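Local coordinates for protein dihydrofolate reductase (Moritella profunda, PDB 3IA4) that probably catalyses the NADPH-dependent reduction of 7,8-dihydrofolate to tetrahydrofolate, a key step in folate metabolism, and here holds the inhibitor methotrexate beside its cofactor, at residues S4-L9 with R34-K39; Q30-A35 with P56-I61. One frame throughout, in Å; residues are numbered along the deposited sequence.

In the fold
Contacts 1 and 2 are both buried and lie along the same helix, 26-36, with methotrexate touching each. Contact 1 is the deeper, its centre about 6 Å from the centre of the chain: the end of the helix meets the inner strand 2-9 through small apolar groups, and a strand carbonyl binds the drug's pteridine. Contact 2, its centre about 10 Å from that of the chain, sets the helix against the loop leading into strand 60-63, near the mouth of the pocket. Here charge replaces methyl groups, and a carboxylate of the drug is the shared partner. T36 of contact 1 and R58 of contact 2 are joined by a hydrogen bond.

Contact 1. Residues S4-L9 with R34-K39; sequences SMIAAL and RATLGK. With MTX (methotrexate), chain F.
The backbone oxygen of I6 takes two donors: methotrexate gives it a hydrogen bond from NA4, with NA4 2.9 Å from I6 O and an N-H...O angle of 159°, and the hydroxyl of Y102 gives it another. The same residue turns its side chain to the helix end. With I6 CG1 anti to the backbone N (chi1 177°), the long branch runs out until CD1 rests 3.6 Å from A35 CB, a plain methyl-to-methyl contact. On the way CG1 passes 3.5 Å from N3 of the drug, so one side chain touches both the helix and the pteridine. Its other branch, CG2, faces the methyl CG2 of T36 more loosely at 4.2 Å, the two side chains crossing at about a right angle.

This is the dihydrofolate reductase fold at its centre: strand 2-9 is an inner strand of the mixed sheet, flanked by 92-97 and 111-117, and helix 26-36 packs on it beside the folate pocket. Farther along the strand, A7 CA comes within 3.3 Å of N3 of methotrexate, and A8 N bonds to the carboxamide oxygen of NADPH.

Past T36, whose OG1 bonds back to F32 O, the chain makes a type II turn closed by K39 N to T36 O. That turn brings K39 NZ round to A35 O, 2.9 Å away, at the carbonyl end of the helix. K39 also forms a salt bridge with E92, whose other carboxylate oxygen bonds to S4 OG.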
ATOM      1  N   SER A   4      -5.058   1.271   8.254  1.00 11.54           N
ATOM      2  CA  SER A   4      -5.068   0.181   7.261  1.00 11.37           C
ATOM      3  C   SER A   4      -3.829   0.211   6.402  1.00 13.08           C
ATOM      4  O   SER A   4      -3.311   1.282   6.175  1.00 13.94           O
ATOM      5  CB  SER A   4      -6.307   0.331   6.353  1.00 12.08           C
ATOM      6  OG  SER A   4      -7.491   0.190   7.124  1.00 13.03           O
ATOM      7  N   MET A   5      -3.361  -0.953   5.895  1.00 10.81           N
ATOM      8  CA  MET A   5      -2.281  -0.942   4.938  1.00  9.14           C
ATOM      9  C   MET A   5      -2.807  -1.674   3.712  1.00 10.72           C
ATOM     10  O   MET A   5      -3.610  -2.618   3.844  1.00 11.68           O
ATOM     11  CB  MET A   5      -1.036  -1.708   5.490  1.00  9.42           C
ATOM     12  CG  MET A   5      -0.713  -1.209   6.895  1.00  9.39           C
ATOM     13  SD  MET A   5       1.026  -1.447   7.414  1.00 14.25           S
ATOM     14  CE  MET A   5       1.311  -3.162   7.027  1.00 12.36           C
ATOM     15  N   ILE A   6      -2.386  -1.243   2.555  1.00  9.99           N
ATOM     16  CA  ILE A   6      -2.880  -1.823   1.277  1.00  9.38           C
ATOM     17  C   ILE A   6      -1.642  -2.151   0.469  1.00  9.11           C
ATOM     18  O   ILE A   6      -0.740  -1.322   0.349  1.00  8.87           O
ATOM     19  CB  ILE A   6      -3.845  -0.888   0.493  1.00  8.86           C
ATOM     20  CG1 ILE A   6      -4.218  -1.590  -0.821  1.00  9.85           C
ATOM     21  CG2 ILE A   6      -3.179   0.480   0.228  1.00  8.61           C
ATOM     22  CD1 ILE A   6      -5.482  -0.948  -1.565  1.00 11.18           C
ATOM     23  N   ALA A   7      -1.591  -3.373  -0.077  1.00  7.73           N
ATOM     24  CA  ALA A   7      -0.434  -3.803  -0.874  1.00  7.92           C
ATOM     25  C   ALA A   7      -0.826  -4.890  -1.834  1.00  6.71           C
ATOM     26  O   ALA A   7      -1.799  -5.614  -1.564  1.00  9.64           O
ATOM     27  CB  ALA A   7       0.641  -4.414   0.104  1.00  9.40           C
ATOM     28  N   ALA A   8      -0.049  -5.044  -2.913  1.00  9.26           N
ATOM     29  CA  ALA A   8      -0.263  -6.168  -3.836  1.00  9.68           C
ATOM     30  C   ALA A   8       0.988  -7.085  -3.737  1.00  8.83           C
ATOM     31  O   ALA A   8       2.116  -6.629  -3.931  1.00  8.58           O
ATOM     32  CB  ALA A   8      -0.396  -5.656  -5.267  1.00 10.22           C
ATOM     33  N   LEU A   9       0.740  -8.342  -3.399  1.00  9.25           N
ATOM     34  CA  LEU A   9       1.844  -9.325  -3.151  1.00  9.89           C
ATOM     35  C   LEU A   9       1.849 -10.407  -4.211  1.00  9.24           C
ATOM     36  O   LEU A   9       0.854 -11.113  -4.381  1.00  9.76           O
ATOM     37  CB  LEU A   9       1.666 -10.055  -1.840  1.00  9.62           C
ATOM     38  CG  LEU A   9       2.010  -9.341  -0.489  1.00 10.90           C
ATOM     39  CD1 LEU A   9       1.286  -7.971  -0.380  1.00  9.27           C
ATOM     40  CD2 LEU A   9       1.622 -10.334   0.669  1.00 10.52           C
ATOM     41  N   ARG A  34      -9.976   2.253  -6.262  1.00 14.16           N
ATOM     42  CA  ARG A  34     -11.247   2.126  -5.586  1.00 17.55           C
ATOM     43  C   ARG A  34     -11.075   2.075  -4.059  1.00 19.34           C
ATOM     44  O   ARG A  34     -11.922   2.584  -3.281  1.00 16.33           O
ATOM     45  CB  ARG A  34     -11.994   0.851  -5.998  1.00 18.99           C
ATOM     46  CG  ARG A  34     -12.326   0.688  -7.461  1.00 24.52           C
ATOM     47  CD  ARG A  34     -13.272  -0.528  -7.613  1.00 26.43           C
ATOM     48  NE  ARG A  34     -12.600  -1.842  -7.587  1.00 27.87           N
ATOM     49  CZ  ARG A  34     -11.988  -2.370  -8.654  1.00 27.62           C
ATOM     50  NH1 ARG A  34     -11.939  -1.685  -9.788  1.00 28.84           N
ATOM     51  NH2 ARG A  34     -11.408  -3.565  -8.593  1.00 29.12           N
ATOM     52  N   ALA A  35      -9.987   1.447  -3.611  1.00 13.26           N
ATOM     53  CA  ALA A  35      -9.846   1.210  -2.197  1.00 13.07           C
ATOM     54  C   ALA A  35      -9.304   2.411  -1.425  1.00 13.99           C
ATOM     55  O   ALA A  35      -9.461   2.506  -0.193  1.00 17.32           O
ATOM     56  CB  ALA A  35      -8.923  -0.062  -1.921  1.00 15.04           C
ATOM     57  N   THR A  36      -8.661   3.315  -2.155  1.00 11.26           N
ATOM     58  CA  THR A  36      -7.989   4.447  -1.519  1.00 12.36           C
ATOM     59  C   THR A  36      -8.672   5.813  -1.797  1.00 13.91           C
ATOM     60  O   THR A  36      -8.421   6.761  -1.052  1.00 14.05           O
ATOM     61  CB  THR A  36      -6.518   4.559  -1.933  1.00 12.85           C
ATOM     62  OG1 THR A  36      -6.429   4.691  -3.349  1.00 13.16           O
ATOM     63  CG2 THR A  36      -5.743   3.267  -1.491  1.00 10.40           C
ATOM     64  N   LEU A  37      -9.492   5.911  -2.845  1.00 15.85           N
ATOM     65  CA  LEU A  37     -10.123   7.223  -3.130  1.00 16.87           C
ATOM     66  C   LEU A  37     -10.886   7.721  -1.927  1.00 15.35           C
ATOM     67  O   LEU A  37     -11.563   6.966  -1.233  1.00 14.63           O
ATOM     68  CB  LEU A  37     -11.067   7.145  -4.305  1.00 18.63           C
ATOM     69  CG  LEU A  37     -10.468   7.495  -5.652  1.00 23.75           C
ATOM     70  CD1 LEU A  37     -11.577   7.258  -6.693  1.00 28.51           C
ATOM     71  CD2 LEU A  37      -9.947   8.965  -5.755  1.00 17.84           C
ATOM     72  N   GLY A  38     -10.722   9.008  -1.666  1.00 17.05           N
ATOM     73  CA  GLY A  38     -11.397   9.673  -0.556  1.00 14.01           C
ATOM     74  C   GLY A  38     -10.714   9.503   0.785  1.00 19.28           C
ATOM     75  O   GLY A  38     -11.268   9.899   1.798  1.00 19.26           O
ATOM     76  N   LYS A  39      -9.525   8.893   0.821  1.00 14.50           N
ATOM     77  CA  LYS A  39      -8.868   8.631   2.098  1.00 12.95           C
ATOM     78  C   LYS A  39      -7.439   9.243   2.051  1.00 17.60           C
ATOM     79  O   LYS A  39      -6.845   9.361   0.971  1.00 14.45           O
ATOM     80  CB  LYS A  39      -8.751   7.116   2.335  1.00 14.57           C
ATOM     81  CG  LYS A  39     -10.075   6.363   2.219  1.00 16.92           C
ATOM     82  CD  LYS A  39      -9.865   4.885   2.435  1.00 16.93           C
ATOM     83  CE  LYS A  39     -11.211   4.125   2.174  1.00 19.91           C
ATOM     84  NZ  LYS A  39     -11.013   2.658   2.279  1.00 20.06           N
TER
HETATM   85  N1  MTX F 164      -1.666  -2.033  -5.449  1.00 10.81           N
HETATM   86  C2  MTX F 164      -2.103  -2.313  -4.203  1.00  8.12           C
HETATM   87  NA2 MTX F 164      -3.038  -3.274  -4.078  1.00  9.73           N
HETATM   88  N3  MTX F 164      -1.620  -1.634  -3.120  1.00  8.82           N
HETATM   89  C4  MTX F 164      -0.689  -0.643  -3.267  1.00  8.50           C
HETATM   90  NA4 MTX F 164      -0.230  -0.048  -2.193  1.00  8.39           N
HETATM   91  C4A MTX F 164      -0.269  -0.329  -4.522  1.00 11.14           C
HETATM   92  N5  MTX F 164       0.632   0.698  -4.688  1.00 12.63           N
HETATM   93  C6  MTX F 164       1.061   0.999  -5.956  1.00 16.12           C
HETATM   94  C7  MTX F 164       0.595   0.337  -7.090  1.00 16.40           C
HETATM   95  N8  MTX F 164      -0.345  -0.689  -6.917  1.00 16.22           N
HETATM   96  C8A MTX F 164      -0.753  -1.007  -5.626  1.00 12.62           C
HETATM   97  C9  MTX F 164       2.085   2.121  -6.083  1.00 18.05           C
HETATM   98  N10 MTX F 164       2.279   2.575  -7.460  1.00 17.16           N
HETATM   99  CM  MTX F 164       3.611   2.317  -8.060  1.00 23.53           C
HETATM  100  C11 MTX F 164      -0.713   4.637  -9.577  1.00 17.48           C
HETATM  101  C12 MTX F 164       0.502   4.354 -10.187  1.00 20.13           C
HETATM  102  C13 MTX F 164       1.495   3.691  -9.495  1.00 20.34           C
HETATM  103  C14 MTX F 164       1.260   3.274  -8.184  1.00 19.97           C
HETATM  104  C15 MTX F 164       0.022   3.550  -7.609  1.00 18.40           C
HETATM  105  C16 MTX F 164      -0.938   4.289  -8.244  1.00 20.82           C
HETATM  106  C   MTX F 164      -1.827   5.285 -10.280  1.00 24.75           C
HETATM  107  O   MTX F 164      -1.608   6.127 -11.359  1.00 24.98           O
HETATM  108  N   MTX F 164      -3.046   4.973  -9.848  1.00 21.90           N
HETATM  109  CA  MTX F 164      -4.250   5.609 -10.301  1.00 23.72           C
HETATM  110  CT  MTX F 164      -5.051   6.068  -9.103  1.00 21.41           C
HETATM  111  O1  MTX F 164      -4.953   5.428  -8.012  1.00 19.03           O
HETATM  112  O2  MTX F 164      -5.822   7.052  -9.220  1.00 21.97           O
HETATM  113  CB  MTX F 164      -5.143   4.652 -11.102  1.00 24.85           C
HETATM  114  CG  MTX F 164      -4.445   4.165 -12.370  1.00 27.56           C
HETATM  115  CD  MTX F 164      -4.210   5.253 -13.423  1.00 34.36           C
HETATM  116  OE1 MTX F 164      -3.672   4.979 -14.536  1.00 40.21           O
HETATM  117  OE2 MTX F 164      -4.538   6.440 -13.218  1.00 35.22           O

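Contact 2. Residues Q30-A35 with P56-I61; sequences QLFKRA and PGRLNI. With MTX (methotrexate), chain F.
R58 reaches in from the loop until NH1 lies 3.7 Å from CE2 of F32, while its two end nitrogens hold one carboxylate of methotrexate, that of the glutamate alpha carbon. NH2 points almost straight at O2, 2.8 Å away with an N-H...O angle of 178°, and NH1 meets O1 at 2.8 Å and 163°, so the carboxylate sits end-on at the guanidinium edge. The other flank is fixed too: NE and NH2 both donate to P56 O, side-on and within the guanidinium plane, NH2 at 2.8 Å. NH1 bonds besides to the hydroxyl of T36, which leaves every N-H of the group engaged.

On the inner side the packing is close. F32 turns one ring face to N5 of the pteridine, the two planes tilted well away from parallel, and its CD1 comes 3.4 Å from C4 of the drug, while its CD2 and CE2 lie close to O1. Such a phenylalanine on the long pocket helix, paired with an arginine for the folate tail, is the usual equipment of dihydrofolate reductases.

Toward the pocket mouth the grip slackens. K33, partly exposed, sends its chain alongside the carboxylate, with CG anti to the backbone N (chi1 -173°), and its NZ reaches O2 only at 3.2 Å. P56 and G57, on the loop side, are exposed. A leucine in place of R58 would probably leave both carboxylate oxygens without their straight donors and P56 O without its clamp, with K33 alone of these two segments to meet the charge.

Since the lysine and the arginine share one anion, with K33 NZ 4.4 Å from R58 NH2, the site is likely to favour a negatively charged tail, as folates carry.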
ATOM      1  N   GLN A  30      -6.645  -0.157 -10.665  1.00 20.22           N
ATOM      2  CA  GLN A  30      -8.045   0.242 -10.493  1.00 18.55           C
ATOM      3  C   GLN A  30      -8.576  -0.269  -9.158  1.00 17.63           C
ATOM      4  O   GLN A  30      -9.381   0.397  -8.510  1.00 16.37           O
ATOM      5  CB  GLN A  30      -8.931  -0.274 -11.634  1.00 22.43           C
ATOM      6  CG  GLN A  30      -8.550   0.351 -12.973  1.00 20.11           C
ATOM      7  CD  GLN A  30      -8.541   1.872 -12.945  1.00 27.89           C
ATOM      8  OE1 GLN A  30      -9.502   2.501 -12.484  1.00 29.55           O
ATOM      9  NE2 GLN A  30      -7.447   2.473 -13.419  1.00 29.18           N
ATOM     10  N   LEU A  31      -8.148  -1.466  -8.748  1.00 14.02           N
ATOM     11  CA  LEU A  31      -8.510  -1.940  -7.422  1.00 14.87           C
ATOM     12  C   LEU A  31      -7.925  -1.024  -6.363  1.00 16.47           C
ATOM     13  O   LEU A  31      -8.586  -0.682  -5.376  1.00 13.72           O
ATOM     14  CB  LEU A  31      -7.984  -3.386  -7.240  1.00 15.68           C
ATOM     15  CG  LEU A  31      -8.294  -4.160  -5.960  1.00 18.40           C
ATOM     16  CD1 LEU A  31      -8.028  -5.666  -6.163  1.00 19.95           C
ATOM     17  CD2 LEU A  31      -7.457  -3.574  -4.785  1.00 21.33           C
ATOM     18  N   PHE A  32      -6.655  -0.659  -6.533  1.00 14.03           N
ATOM     19  CA  PHE A  32      -6.006   0.231  -5.573  1.00 12.96           C
ATOM     20  C   PHE A  32      -6.770   1.577  -5.500  1.00 13.93           C
ATOM     21  O   PHE A  32      -7.036   2.164  -4.424  1.00 12.35           O
ATOM     22  CB  PHE A  32      -4.541   0.433  -6.004  1.00 12.92           C
ATOM     23  CG  PHE A  32      -3.848   1.569  -5.333  1.00 10.08           C
ATOM     24  CD1 PHE A  32      -3.272   1.407  -4.056  1.00 11.47           C
ATOM     25  CD2 PHE A  32      -3.767   2.818  -5.939  1.00 12.57           C
ATOM     26  CE1 PHE A  32      -2.638   2.442  -3.437  1.00 11.46           C
ATOM     27  CE2 PHE A  32      -3.169   3.874  -5.299  1.00 13.93           C
ATOM     28  CZ  PHE A  32      -2.550   3.694  -4.067  1.00 12.98           C
ATOM     29  N   LYS A  33      -7.082   2.090  -6.660  1.00 12.63           N
ATOM     30  CA  LYS A  33      -7.818   3.361  -6.687  1.00 14.78           C
ATOM     31  C   LYS A  33      -9.171   3.283  -5.975  1.00 15.46           C
ATOM     32  O   LYS A  33      -9.498   4.161  -5.149  1.00 14.82           O
ATOM     33  CB  LYS A  33      -8.016   3.796  -8.136  1.00 14.14           C
ATOM     34  CG  LYS A  33      -8.624   5.208  -8.211  1.00 20.11           C
ATOM     35  CD  LYS A  33      -9.050   5.435  -9.674  1.00 22.81           C
ATOM     36  CE  LYS A  33      -9.698   6.801  -9.851  1.00 32.00           C
ATOM     37  NZ  LYS A  33      -8.721   7.800 -10.420  1.00 38.27           N
ATOM     38  N   ARG A  34      -9.976   2.253  -6.262  1.00 14.16           N
ATOM     39  CA  ARG A  34     -11.247   2.126  -5.586  1.00 17.55           C
ATOM     40  C   ARG A  34     -11.075   2.075  -4.059  1.00 19.34           C
ATOM     41  O   ARG A  34     -11.922   2.584  -3.281  1.00 16.33           O
ATOM     42  CB  ARG A  34     -11.994   0.851  -5.998  1.00 18.99           C
ATOM     43  CG  ARG A  34     -12.326   0.688  -7.461  1.00 24.52           C
ATOM     44  CD  ARG A  34     -13.272  -0.528  -7.613  1.00 26.43           C
ATOM     45  NE  ARG A  34     -12.600  -1.842  -7.587  1.00 27.87           N
ATOM     46  CZ  ARG A  34     -11.988  -2.370  -8.654  1.00 27.62           C
ATOM     47  NH1 ARG A  34     -11.939  -1.685  -9.788  1.00 28.84           N
ATOM     48  NH2 ARG A  34     -11.408  -3.565  -8.593  1.00 29.12           N
ATOM     49  N   ALA A  35      -9.987   1.447  -3.611  1.00 13.26           N
ATOM     50  CA  ALA A  35      -9.846   1.210  -2.197  1.00 13.07           C
ATOM     51  C   ALA A  35      -9.304   2.411  -1.425  1.00 13.99           C
ATOM     52  O   ALA A  35      -9.461   2.506  -0.193  1.00 17.32           O
ATOM     53  CB  ALA A  35      -8.923  -0.062  -1.921  1.00 15.04           C
ATOM     54  N   PRO A  56      -4.698  12.059  -7.411  1.00 16.36           N
ATOM     55  CA  PRO A  56      -5.896  12.878  -7.092  1.00 13.43           C
ATOM     56  C   PRO A  56      -6.899  12.245  -6.138  1.00 18.32           C
ATOM     57  O   PRO A  56      -6.992  11.014  -6.002  1.00 17.80           O
ATOM     58  CB  PRO A  56      -6.552  13.139  -8.494  1.00 17.84           C
ATOM     59  CG  PRO A  56      -5.472  12.747  -9.499  1.00 23.17           C
ATOM     60  CD  PRO A  56      -4.564  11.722  -8.838  1.00 19.21           C
ATOM     61  N   GLY A  57      -7.691  13.060  -5.438  1.00 15.22           N
ATOM     62  CA  GLY A  57      -8.827  12.551  -4.679  1.00 14.37           C
ATOM     63  C   GLY A  57      -8.412  11.999  -3.321  1.00 13.17           C
ATOM     64  O   GLY A  57      -9.224  11.400  -2.616  1.00 16.66           O
ATOM     65  N   ARG A  58      -7.128  12.189  -3.021  1.00 14.50           N
ATOM     66  CA  ARG A  58      -6.499  11.699  -1.788  1.00 14.39           C
ATOM     67  C   ARG A  58      -5.541  12.703  -1.220  1.00 11.65           C
ATOM     68  O   ARG A  58      -4.797  13.305  -1.957  1.00 15.13           O
ATOM     69  CB  ARG A  58      -5.753  10.378  -2.109  1.00 14.19           C
ATOM     70  CG  ARG A  58      -6.707   9.172  -2.270  1.00 14.68           C
ATOM     71  CD  ARG A  58      -6.194   8.107  -3.223  1.00 14.03           C
ATOM     72  NE  ARG A  58      -6.283   8.618  -4.584  1.00 13.52           N
ATOM     73  CZ  ARG A  58      -6.089   7.882  -5.680  1.00 18.92           C
ATOM     74  NH1 ARG A  58      -5.759   6.558  -5.610  1.00 14.31           N
ATOM     75  NH2 ARG A  58      -6.172   8.483  -6.857  1.00 14.68           N
ATOM     76  N   LEU A  59      -5.497  12.851   0.136  1.00 12.24           N
ATOM     77  CA  LEU A  59      -4.430  13.606   0.796  1.00 13.32           C
ATOM     78  C   LEU A  59      -3.171  12.751   0.702  1.00 15.70           C
ATOM     79  O   LEU A  59      -3.167  11.662   1.261  1.00 16.62           O
ATOM     80  CB  LEU A  59      -4.779  13.843   2.281  1.00 16.90           C
ATOM     81  CG  LEU A  59      -3.680  14.491   3.129  1.00 19.07           C
ATOM     82  CD1 LEU A  59      -3.126  15.766   2.486  1.00 21.26           C
ATOM     83  CD2 LEU A  59      -4.145  14.716   4.631  1.00 19.31           C
ATOM     84  N   ASN A  60      -2.158  13.225  -0.028  1.00 13.33           N
ATOM     85  CA  ASN A  60      -0.934  12.416  -0.195  1.00 11.57           C
ATOM     86  C   ASN A  60       0.059  12.829   0.901  1.00 10.96           C
ATOM     87  O   ASN A  60       0.537  13.943   0.893  1.00 15.72           O
ATOM     88  CB  ASN A  60      -0.258  12.648  -1.573  1.00 15.24           C
ATOM     89  CG  ASN A  60      -1.007  12.004  -2.746  1.00 16.38           C
ATOM     90  OD1 ASN A  60      -0.388  11.386  -3.596  1.00 16.45           O
ATOM     91  ND2 ASN A  60      -2.319  12.210  -2.841  1.00 18.70           N
ATOM     92  N   ILE A  61       0.442  11.905   1.807  1.00 11.80           N
ATOM     93  CA  ILE A  61       1.394  12.221   2.884  1.00 13.96           C
ATOM     94  C   ILE A  61       2.639  11.401   2.590  1.00 13.53           C
ATOM     95  O   ILE A  61       2.508  10.206   2.393  1.00 11.41           O
ATOM     96  CB  ILE A  61       0.779  11.840   4.260  1.00 12.70           C
ATOM     97  CG1 ILE A  61      -0.498  12.650   4.502  1.00 16.28           C
ATOM     98  CG2 ILE A  61       1.818  11.965   5.422  1.00 14.71           C
ATOM     99  CD1 ILE A  61      -1.352  12.124   5.654  1.00 15.51           C
TER
HETATM  100  N1  MTX F 164      -1.666  -2.033  -5.449  1.00 10.81           N
HETATM  101  C2  MTX F 164      -2.103  -2.313  -4.203  1.00  8.12           C
HETATM  102  NA2 MTX F 164      -3.038  -3.274  -4.078  1.00  9.73           N
HETATM  103  N3  MTX F 164      -1.620  -1.634  -3.120  1.00  8.82           N
HETATM  104  C4  MTX F 164      -0.689  -0.643  -3.267  1.00  8.50           C
HETATM  105  NA4 MTX F 164      -0.230  -0.048  -2.193  1.00  8.39           N
HETATM  106  C4A MTX F 164      -0.269  -0.329  -4.522  1.00 11.14           C
HETATM  107  N5  MTX F 164       0.632   0.698  -4.688  1.00 12.63           N
HETATM  108  C6  MTX F 164       1.061   0.999  -5.956  1.00 16.12           C
HETATM  109  C7  MTX F 164       0.595   0.337  -7.090  1.00 16.40           C
HETATM  110  N8  MTX F 164      -0.345  -0.689  -6.917  1.00 16.22           N
HETATM  111  C8A MTX F 164      -0.753  -1.007  -5.626  1.00 12.62           C
HETATM  112  C9  MTX F 164       2.085   2.121  -6.083  1.00 18.05           C
HETATM  113  N10 MTX F 164       2.279   2.575  -7.460  1.00 17.16           N
HETATM  114  CM  MTX F 164       3.611   2.317  -8.060  1.00 23.53           C
HETATM  115  C11 MTX F 164      -0.713   4.637  -9.577  1.00 17.48           C
HETATM  116  C12 MTX F 164       0.502   4.354 -10.187  1.00 20.13           C
HETATM  117  C13 MTX F 164       1.495   3.691  -9.495  1.00 20.34           C
HETATM  118  C14 MTX F 164       1.260   3.274  -8.184  1.00 19.97           C
HETATM  119  C15 MTX F 164       0.022   3.550  -7.609  1.00 18.40           C
HETATM  120  C16 MTX F 164      -0.938   4.289  -8.244  1.00 20.82           C
HETATM  121  C   MTX F 164      -1.827   5.285 -10.280  1.00 24.75           C
HETATM  122  O   MTX F 164      -1.608   6.127 -11.359  1.00 24.98           O
HETATM  123  N   MTX F 164      -3.046   4.973  -9.848  1.00 21.90           N
HETATM  124  CA  MTX F 164      -4.250   5.609 -10.301  1.00 23.72           C
HETATM  125  CT  MTX F 164      -5.051   6.068  -9.103  1.00 21.41           C
HETATM  126  O1  MTX F 164      -4.953   5.428  -8.012  1.00 19.03           O
HETATM  127  O2  MTX F 164      -5.822   7.052  -9.220  1.00 21.97           O
HETATM  128  CB  MTX F 164      -5.143   4.652 -11.102  1.00 24.85           C
HETATM  129  CG  MTX F 164      -4.445   4.165 -12.370  1.00 27.56           C
HETATM  130  CD  MTX F 164      -4.210   5.253 -13.423  1.00 34.36           C
HETATM  131  OE1 MTX F 164      -3.672   4.979 -14.536  1.00 40.21           O
HETATM  132  OE2 MTX F 164      -4.538   6.440 -13.218  1.00 35.22           O